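Local structure of phosphatidylglycerol lysyltransferase C-terminal domain-containing protein (Bacteroides thetaiotaomicron, 2HQY) at residues S30-C35 / I195-N200; A75-L80 / A102-I107; R147-N150 / D154-Y157. The protein binds coenzyme A and is probably a transferase with a GNAT-like fold, related to phosphatidylglycerol lysyltransferases, although its substrate and reaction are unknown. All coordinates share one frame; numbering follows the deposited sequence.

In the fold
From the N terminus, helix 31-36 is the first to take part, and its partner, the end of helix 185-199, arrives only after 159 intervening residues. This long loop, closed by interaction 1, contains both of the others. Interaction 2 joins helix 73-87 to helix 98-107, with strand 92-96 between them in the chain; interaction 3 is a tight local return, from the end of helix 139-151 to the start of strand 156-159. The two follow in series. Their centres lie about 52 Å apart, on opposite sides of the centre of the chain, whereas buried interaction 1 lies nearer it, its centre about 30 Å from that of interaction 2 and about 29 Å from that of interaction 3.

Interaction 1: S30-C35 / I195-N200; sequences SFSNLC and IYALHN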
loop_
_atom_site.group_PDB
_atom_site.type_symbol
_atom_site.label_atom_id
_atom_site.label_comp_id
_atom_site.label_asym_id
_atom_site.label_seq_id
_atom_site.Cartn_x
_atom_site.Cartn_y
_atom_site.Cartn_z
ATOM N N SER A 30 -6.051 7.816 -14.198
ATOM C CA SER A 30 -7.252 7.066 -13.817
ATOM C C SER A 30 -7.317 6.928 -12.294
ATOM O O SER A 30 -6.317 6.574 -11.641
ATOM C CB SER A 30 -7.243 5.681 -14.427
ATOM O OG SER A 30 -8.109 4.864 -13.671
ATOM N N PHE A 31 -8.477 7.221 -11.741
ATOM C CA PHE A 31 -8.679 7.094 -10.307
ATOM C C PHE A 31 -8.402 5.670 -9.826
ATOM O O PHE A 31 -7.780 5.490 -8.780
ATOM C CB PHE A 31 -10.083 7.543 -9.889
ATOM C CG PHE A 31 -10.302 7.466 -8.410
ATOM C CD1 PHE A 31 -9.573 8.307 -7.543
ATOM C CD2 PHE A 31 -11.202 6.559 -7.869
ATOM C CE1 PHE A 31 -9.757 8.247 -6.162
ATOM C CE2 PHE A 31 -11.415 6.497 -6.454
ATOM C CZ PHE A 31 -10.687 7.326 -5.611
ATOM N N SER A 32 -8.853 4.654 -10.584
ATOM C CA SER A 32 -8.589 3.277 -10.236
ATOM C C SER A 32 -7.081 2.990 -10.215
ATOM O O SER A 32 -6.589 2.317 -9.288
ATOM C CB SER A 32 -9.246 2.292 -11.234
ATOM O OG SER A 32 -9.022 0.963 -10.771
ATOM N N ASN A 33 -6.365 3.468 -11.227
ATOM C CA ASN A 33 -4.907 3.221 -11.276
ATOM C C ASN A 33 -4.200 3.907 -10.098
ATOM O O ASN A 33 -3.325 3.313 -9.460
ATOM C CB ASN A 33 -4.329 3.686 -12.602
ATOM C CG ASN A 33 -4.525 2.672 -13.706
ATOM O OD1 ASN A 33 -4.831 1.479 -13.454
ATOM N ND2 ASN A 33 -4.288 3.118 -14.944
ATOM N N LEU A 34 -4.634 5.118 -9.762
ATOM C CA LEU A 34 -4.043 5.851 -8.641
ATOM C C LEU A 34 -4.218 5.084 -7.320
ATOM O O LEU A 34 -3.256 4.941 -6.560
ATOM C CB LEU A 34 -4.656 7.255 -8.526
ATOM C CG LEU A 34 -4.190 8.212 -9.635
ATOM C CD1 LEU A 34 -5.165 9.378 -9.764
ATOM C CD2 LEU A 34 -2.775 8.736 -9.378
ATOM N N CYS A 35 -5.434 4.585 -7.049
ATOM C CA CYS A 35 -5.668 3.873 -5.795
ATOM C C CYS A 35 -5.043 2.476 -5.798
ATOM O O CYS A 35 -4.486 2.034 -4.764
ATOM C CB CYS A 35 -7.168 3.716 -5.563
ATOM S SG CYS A 35 -7.993 5.261 -5.153
ATOM N N ILE A 195 -6.138 -7.061 -7.884
ATOM C CA ILE A 195 -6.954 -7.576 -6.797
ATOM C C ILE A 195 -7.586 -6.420 -5.987
ATOM O O ILE A 195 -8.769 -6.480 -5.624
ATOM C CB ILE A 195 -6.145 -8.549 -5.926
ATOM C CG1 ILE A 195 -5.906 -9.881 -6.708
ATOM C CG2 ILE A 195 -6.836 -8.705 -4.542
ATOM C CD1 ILE A 195 -4.957 -10.840 -5.995
ATOM N N TYR A 196 -6.817 -5.370 -5.711
ATOM C CA TYR A 196 -7.401 -4.188 -5.036
ATOM C C TYR A 196 -8.566 -3.643 -5.867
ATOM O O TYR A 196 -9.630 -3.333 -5.334
ATOM C CB TYR A 196 -6.334 -3.107 -4.835
ATOM C CG TYR A 196 -6.869 -1.829 -4.229
ATOM C CD1 TYR A 196 -6.729 -1.559 -2.866
ATOM C CD2 TYR A 196 -7.512 -0.890 -5.033
ATOM C CE1 TYR A 196 -7.212 -0.366 -2.330
ATOM C CE2 TYR A 196 -8.010 0.304 -4.514
ATOM C CZ TYR A 196 -7.841 0.571 -3.183
ATOM O OH TYR A 196 -8.354 1.749 -2.663
ATOM N N ALA A 197 -8.356 -3.506 -7.174
ATOM C CA ALA A 197 -9.417 -3.004 -8.065
ATOM C C ALA A 197 -10.671 -3.850 -8.039
ATOM O O ALA A 197 -11.801 -3.317 -7.968
ATOM C CB ALA A 197 -8.902 -2.905 -9.496
ATOM N N LEU A 198 -10.497 -5.170 -8.121
ATOM C CA LEU A 198 -11.660 -6.097 -8.057
ATOM C C LEU A 198 -12.369 -6.037 -6.701
ATOM O O LEU A 198 -13.612 -5.979 -6.624
ATOM C CB LEU A 198 -11.219 -7.545 -8.388
ATOM C CG LEU A 198 -10.906 -7.780 -9.904
ATOM C CD1 LEU A 198 -10.383 -9.213 -10.106
ATOM C CD2 LEU A 198 -12.120 -7.522 -10.846
ATOM N N HIS A 199 -11.591 -6.052 -5.615
ATOM C CA HIS A 199 -12.187 -5.969 -4.286
ATOM C C HIS A 199 -12.960 -4.641 -4.054
ATOM O O HIS A 199 -13.901 -4.591 -3.255
ATOM C CB HIS A 199 -11.103 -6.011 -3.213
ATOM C CG HIS A 199 -10.443 -7.344 -2.987
ATOM N ND1 HIS A 199 -9.204 -7.526 -2.395
ATOM C CD2 HIS A 199 -10.842 -8.572 -3.397
ATOM C CE1 HIS A 199 -8.900 -8.814 -2.403
ATOM N NE2 HIS A 199 -9.877 -9.468 -3.008
ATOM N N ASN A 200 -12.515 -3.571 -4.693
ATOM C CA ASN A 200 -13.126 -2.253 -4.517
ATOM C C ASN A 200 -13.793 -1.725 -5.800
ATOM O O ASN A 200 -13.893 -0.524 -6.021
ATOM C CB ASN A 200 -12.043 -1.304 -4.020
ATOM C CG ASN A 200 -11.506 -1.743 -2.664
ATOM O OD1 ASN A 200 -12.216 -1.638 -1.643
ATOM N ND2 ASN A 200 -10.281 -2.266 -2.645
#
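Cys35 and Tyr196 touch where helix 31-36 meets the end of helix 185-199, both directing their CB toward the partner segment. The nearest approach is Cys35 CB to Tyr196 CE2 at 3.7 Å, with Tyr196 OH just as near the same carbon. Tyr196 CG lies anti to the backbone N (chi1 176°), which carries the phenol across to helix 31-36. One ring face then receives the main chain of Cys35, whose O stands 3.9 Å above the plane and is displaced toward the rim. The opposite face is covered from within its own segment: Asn200 ND2 sits 3.5 Å above the ring, over its centre. That amide is held there by a bond to its own helix end, Asn200 ND2 donating to Tyr196 O at 3.0 Å with an N-H...O angle of 143°. Asn200 N also donates to this oxygen, from the other side of the carbonyl plane, so two donors from one residue grip it.

Consistent with the acetyltransferase-like fold of the protein's family, this pairing brings helix 31-36 against the end of helix 185-199, the helix bearing Glu190 of the coenzyme A site; the side chain of Ala197 is about 9 Å from that of Glu190. The backbones come closest at Ser32 and Ala197, with 6.7 Å between CA atoms. Only small side chains meet there, Ser32 OG and Ala197 CB being 4.1 Å apart, which is consistent with so close a helix approach. Cys35 SG, beside its backbone N (chi1 -71°), lies farther from the tyrosine than CB does and rests 3.4 Å above the Phe31 ring plane, toward its rim. Leu204 of helix 201-204 packs on Ser32, Cys35 and Tyr196. Tyr196 OH hydrogen-bonds to Asp6 of the second subunit, while the His199 ring stacks on Trp57 of that subunit.

Interaction 2: A75-L80 / A102-I107; sequences AVLRKL and ADLEAI
Leu77 and Leu104 form the tight part of this contact, methyl against methyl: Leu77 CD1 lies 3.5 Å from Leu104 CD2, the closest approach between the segments. The CA of Leu77 and that of Leu104 are 9.9 Å apart, so the helices meet through the ends of side chains while their backbones stay well separated, and the segments bury just 90 Å² between them. The CB of Leu77 is directed at helix 98-107. That of Leu104 is not, and it is the outer end of the leucine that swings inward, its CG beside the backbone N (chi1 -83°).

The leucines pack on beta strands, as helices do in an alpha/beta fold. Met93 of strand 92-96 touches both leucines, evidence that the two helices share one side of that strand; Pro67 of strand 61-69 adds to the cover of Leu77, and Phe114 of strand 112-116 to that of Leu104.

The solvent side is looser. Ile107 is exposed, but it points toward the other helix, and its CD1 comes within 4.0 Å of Leu77 CD1, with CG1 between the backbone N and the carbonyl carbon (chi1 68°).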
loop_
_atom_site.group_PDB
_atom_site.type_symbol
_atom_site.label_atom_id
_atom_site.label_comp_id
_atom_site.label_asym_id
_atom_site.label_seq_id
_atom_site.Cartn_x
_atom_site.Cartn_y
_atom_site.Cartn_z
ATOM N N ALA A 75 4.006 29.239 -9.565
ATOM C CA ALA A 75 3.829 29.285 -8.113
ATOM C C ALA A 75 3.705 27.877 -7.550
ATOM O O ALA A 75 4.255 27.573 -6.492
ATOM C CB ALA A 75 2.610 30.100 -7.734
ATOM N N VAL A 76 2.977 27.010 -8.249
ATOM C CA VAL A 76 2.735 25.677 -7.697
ATOM C C VAL A 76 4.002 24.817 -7.766
ATOM O O VAL A 76 4.325 24.080 -6.808
ATOM C CB VAL A 76 1.483 25.004 -8.331
ATOM C CG1 VAL A 76 1.748 24.551 -9.752
ATOM C CG2 VAL A 76 1.011 23.847 -7.462
ATOM N N LEU A 77 4.737 24.946 -8.872
ATOM C CA LEU A 77 6.041 24.295 -9.014
ATOM C C LEU A 77 7.033 24.709 -7.950
ATOM O O LEU A 77 7.755 23.874 -7.430
ATOM C CB LEU A 77 6.628 24.505 -10.408
ATOM C CG LEU A 77 5.865 23.798 -11.531
ATOM C CD1 LEU A 77 6.636 23.963 -12.832
ATOM C CD2 LEU A 77 5.563 22.323 -11.226
ATOM N N ARG A 78 7.063 26.001 -7.620
ATOM C CA ARG A 78 7.868 26.486 -6.498
ATOM C C ARG A 78 7.535 25.750 -5.191
ATOM O O ARG A 78 8.438 25.352 -4.456
ATOM C CB ARG A 78 7.708 28.015 -6.341
ATOM C CG ARG A 78 8.506 28.622 -5.187
ATOM C CD ARG A 78 8.595 30.163 -5.305
ATOM N N LYS A 79 6.247 25.591 -4.900
ATOM C CA LYS A 79 5.823 24.866 -3.707
ATOM C C LYS A 79 6.264 23.387 -3.726
ATOM O O LYS A 79 6.686 22.833 -2.687
ATOM C CB LYS A 79 4.312 25.009 -3.502
ATOM C CG LYS A 79 3.956 26.059 -2.455
ATOM C CD LYS A 79 2.454 26.301 -2.374
ATOM C CE LYS A 79 2.113 27.712 -2.836
ATOM N NZ LYS A 79 0.963 28.281 -2.064
ATOM N N LEU A 80 6.180 22.754 -4.896
ATOM C CA LEU A 80 6.594 21.344 -5.039
ATOM C C LEU A 80 8.118 21.181 -4.906
ATOM O O LEU A 80 8.594 20.228 -4.283
ATOM C CB LEU A 80 6.113 20.749 -6.367
ATOM C CG LEU A 80 4.595 20.648 -6.571
ATOM C CD1 LEU A 80 4.284 20.239 -7.991
ATOM C CD2 LEU A 80 3.957 19.658 -5.557
ATOM N N ALA A 102 6.147 21.511 -23.363
ATOM C CA ALA A 102 6.185 22.815 -24.025
ATOM C C ALA A 102 5.770 23.933 -23.068
ATOM O O ALA A 102 6.349 25.023 -23.077
ATOM C CB ALA A 102 5.291 22.808 -25.261
ATOM N N ASP A 103 4.769 23.640 -22.238
ATOM C CA ASP A 103 4.268 24.576 -21.233
ATOM C C ASP A 103 5.362 24.900 -20.215
ATOM O O ASP A 103 5.557 26.068 -19.847
ATOM C CB ASP A 103 3.039 23.985 -20.524
ATOM C CG ASP A 103 1.887 23.676 -21.482
ATOM O OD1 ASP A 103 1.686 24.420 -22.471
ATOM O OD2 ASP A 103 1.166 22.685 -21.232
ATOM N N LEU A 104 6.070 23.858 -19.783
ATOM C CA LEU A 104 7.147 23.973 -18.799
ATOM C C LEU A 104 8.310 24.805 -19.291
ATOM O O LEU A 104 8.862 25.618 -18.540
ATOM C CB LEU A 104 7.684 22.600 -18.433
ATOM C CG LEU A 104 6.927 21.815 -17.385
ATOM C CD1 LEU A 104 7.586 20.452 -17.280
ATOM C CD2 LEU A 104 6.947 22.561 -16.046
ATOM N N GLU A 105 8.685 24.577 -20.547
ATOM C CA GLU A 105 9.829 25.233 -21.157
ATOM C C GLU A 105 9.532 26.710 -21.408
ATOM O O GLU A 105 10.451 27.530 -21.494
ATOM C CB GLU A 105 10.208 24.512 -22.458
ATOM C CG GLU A 105 11.566 24.896 -23.046
ATOM C CD GLU A 105 12.748 24.504 -22.165
ATOM O OE1 GLU A 105 12.664 23.476 -21.459
ATOM O OE2 GLU A 105 13.770 25.225 -22.197
ATOM N N ALA A 106 8.245 27.040 -21.509
ATOM C CA ALA A 106 7.808 28.423 -21.681
ATOM C C ALA A 106 7.951 29.231 -20.386
ATOM O O ALA A 106 8.527 30.321 -20.395
ATOM C CB ALA A 106 6.368 28.472 -22.200
ATOM N N ILE A 107 7.432 28.693 -19.282
ATOM C CA ILE A 107 7.457 29.384 -17.987
ATOM C C ILE A 107 8.835 29.293 -17.303
ATOM O O ILE A 107 9.260 30.236 -16.632
ATOM C CB ILE A 107 6.317 28.892 -17.011
ATOM C CG1 ILE A 107 6.540 27.443 -16.553
ATOM C CG2 ILE A 107 4.935 29.030 -17.659
ATOM C CD1 ILE A 107 6.051 27.156 -15.145
#

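Interaction 3: R147-N150 / D154-Y157; sequences RFRN and DYEY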
loop_
_atom_site.group_PDB
_atom_site.type_symbol
_atom_site.label_atom_id
_atom_site.label_comp_id
_atom_site.label_asym_id
_atom_site.label_seq_id
_atom_site.Cartn_x
_atom_site.Cartn_y
_atom_site.Cartn_z
ATOM N N ARG A 147 -13.372 -16.167 -36.485
ATOM C CA ARG A 147 -12.881 -17.491 -36.083
ATOM C C ARG A 147 -13.395 -17.880 -34.691
ATOM O O ARG A 147 -13.833 -19.030 -34.464
ATOM C CB ARG A 147 -11.349 -17.521 -36.091
ATOM C CG ARG A 147 -10.740 -18.930 -35.959
ATOM C CD ARG A 147 -9.226 -18.951 -36.237
ATOM N N PHE A 148 -13.350 -16.914 -33.771
ATOM C CA PHE A 148 -13.866 -17.126 -32.426
ATOM C C PHE A 148 -15.349 -17.481 -32.439
ATOM O O PHE A 148 -15.759 -18.471 -31.817
ATOM C CB PHE A 148 -13.617 -15.911 -31.538
ATOM C CG PHE A 148 -13.928 -16.168 -30.089
ATOM C CD1 PHE A 148 -12.948 -16.696 -29.244
ATOM C CD2 PHE A 148 -15.203 -15.927 -29.578
ATOM C CE1 PHE A 148 -13.206 -16.947 -27.913
ATOM C CE2 PHE A 148 -15.478 -16.175 -28.220
ATOM C CZ PHE A 148 -14.464 -16.692 -27.388
ATOM N N ARG A 149 -16.139 -16.677 -33.146
ATOM C CA ARG A 149 -17.583 -16.901 -33.248
ATOM C C ARG A 149 -17.888 -18.271 -33.837
ATOM O O ARG A 149 -18.797 -18.963 -33.371
ATOM C CB ARG A 149 -18.252 -15.805 -34.085
ATOM C CG ARG A 149 -18.438 -14.504 -33.368
ATOM C CD ARG A 149 -18.998 -13.426 -34.292
ATOM N NE ARG A 149 -19.263 -12.190 -33.555
ATOM C CZ ARG A 149 -19.101 -10.960 -34.042
ATOM N NH1 ARG A 149 -18.669 -10.771 -35.275
ATOM N NH2 ARG A 149 -19.375 -9.902 -33.285
ATOM N N ASN A 150 -17.119 -18.654 -34.861
ATOM C CA ASN A 150 -17.275 -19.954 -35.512
ATOM C C ASN A 150 -16.918 -21.122 -34.603
ATOM O O ASN A 150 -17.623 -22.136 -34.581
ATOM C CB ASN A 150 -16.418 -20.011 -36.768
ATOM C CG ASN A 150 -17.113 -19.429 -37.967
ATOM O OD1 ASN A 150 -18.342 -19.359 -38.018
ATOM N ND2 ASN A 150 -16.330 -19.025 -38.961
ATOM N N ASP A 154 -21.714 -20.139 -29.180
ATOM C CA ASP A 154 -22.556 -19.957 -28.008
ATOM C C ASP A 154 -21.758 -19.350 -26.817
ATOM O O ASP A 154 -22.079 -19.527 -25.625
ATOM C CB ASP A 154 -23.093 -21.311 -27.595
ATOM C CG ASP A 154 -21.984 -22.310 -27.323
ATOM O OD1 ASP A 154 -20.789 -21.991 -27.576
ATOM O OD2 ASP A 154 -22.326 -23.436 -26.885
ATOM N N TYR A 155 -20.719 -18.617 -27.144
ATOM C CA TYR A 155 -19.996 -17.897 -26.090
ATOM C C TYR A 155 -20.944 -16.892 -25.403
ATOM O O TYR A 155 -21.987 -16.508 -25.969
ATOM C CB TYR A 155 -18.752 -17.232 -26.692
ATOM C CG TYR A 155 -18.998 -15.886 -27.374
ATOM C CD1 TYR A 155 -18.979 -14.691 -26.625
ATOM C CD2 TYR A 155 -19.229 -15.808 -28.738
ATOM C CE1 TYR A 155 -19.196 -13.445 -27.235
ATOM C CE2 TYR A 155 -19.436 -14.570 -29.360
ATOM C CZ TYR A 155 -19.438 -13.413 -28.606
ATOM O OH TYR A 155 -19.627 -12.203 -29.233
ATOM N N GLU A 156 -20.594 -16.458 -24.189
ATOM C CA GLU A 156 -21.408 -15.497 -23.463
ATOM C C GLU A 156 -20.517 -14.407 -22.892
ATOM O O GLU A 156 -19.583 -14.704 -22.129
ATOM C CB GLU A 156 -22.199 -16.166 -22.327
ATOM C CG GLU A 156 -23.335 -17.134 -22.802
ATOM C CD GLU A 156 -24.034 -17.877 -21.652
ATOM O OE1 GLU A 156 -23.616 -17.771 -20.489
ATOM O OE2 GLU A 156 -25.007 -18.588 -21.906
ATOM N N TYR A 157 -20.782 -13.170 -23.290
ATOM C CA TYR A 157 -20.150 -12.009 -22.678
ATOM C C TYR A 157 -21.094 -11.415 -21.629
ATOM O O TYR A 157 -22.302 -11.212 -21.885
ATOM C CB TYR A 157 -19.845 -10.957 -23.735
ATOM C CG TYR A 157 -19.330 -9.649 -23.175
ATOM C CD1 TYR A 157 -17.957 -9.450 -22.953
ATOM C CD2 TYR A 157 -20.196 -8.596 -22.881
ATOM C CE1 TYR A 157 -17.475 -8.253 -22.438
ATOM C CE2 TYR A 157 -19.712 -7.392 -22.347
ATOM C CZ TYR A 157 -18.350 -7.236 -22.123
ATOM O OH TYR A 157 -17.893 -6.034 -21.623
HETATM O O HOH W 1 -21.042 -11.923 -31.526
#
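Arg149 and Tyr155 mark the closest backbone approach, their CA atoms 7.6 Å apart, as the chain leaves helix 139-151 and runs through residues 152-155 before strand 156-159 begins. This return brings the side chain of Tyr155 back over the helix. There it forms a T-shaped pair with Phe148, the edge of Phe148 pointing at the tyrosine face with ring centroids 5.4 Å apart and planes at 71°. The touching atom is Phe148 CE2, 3.6 Å from Tyr155 CG, which itself lies in the phenylalanine plane. Tyr155 CG occupies the position between its backbone N and carbonyl carbon (chi1 83°), which lays the ring against both helix residues. Arg149 passes with CG 4.1 Å from Tyr155 CE2, its extended chain carrying the guanidinium toward the phenol end. A water bridges the two: it accepts from Arg149 NE at 2.7 Å and donates to Tyr155 OH, also at 2.7 Å. The phenol has a further hydrogen-bond partner in Glu252 of helix 245-256. With an alanine here, the Phe148 edge would probably lose its aromatic face, and the bridging water and Glu252 would lose the hydroxyl they share. Leu211 and Val213 of strand 207-213 touch the side chains of both Phe148 and Tyr155, and Phe148 also packs on Met248 of helix 245-256, which carries the coenzyme A-binding Tyr246.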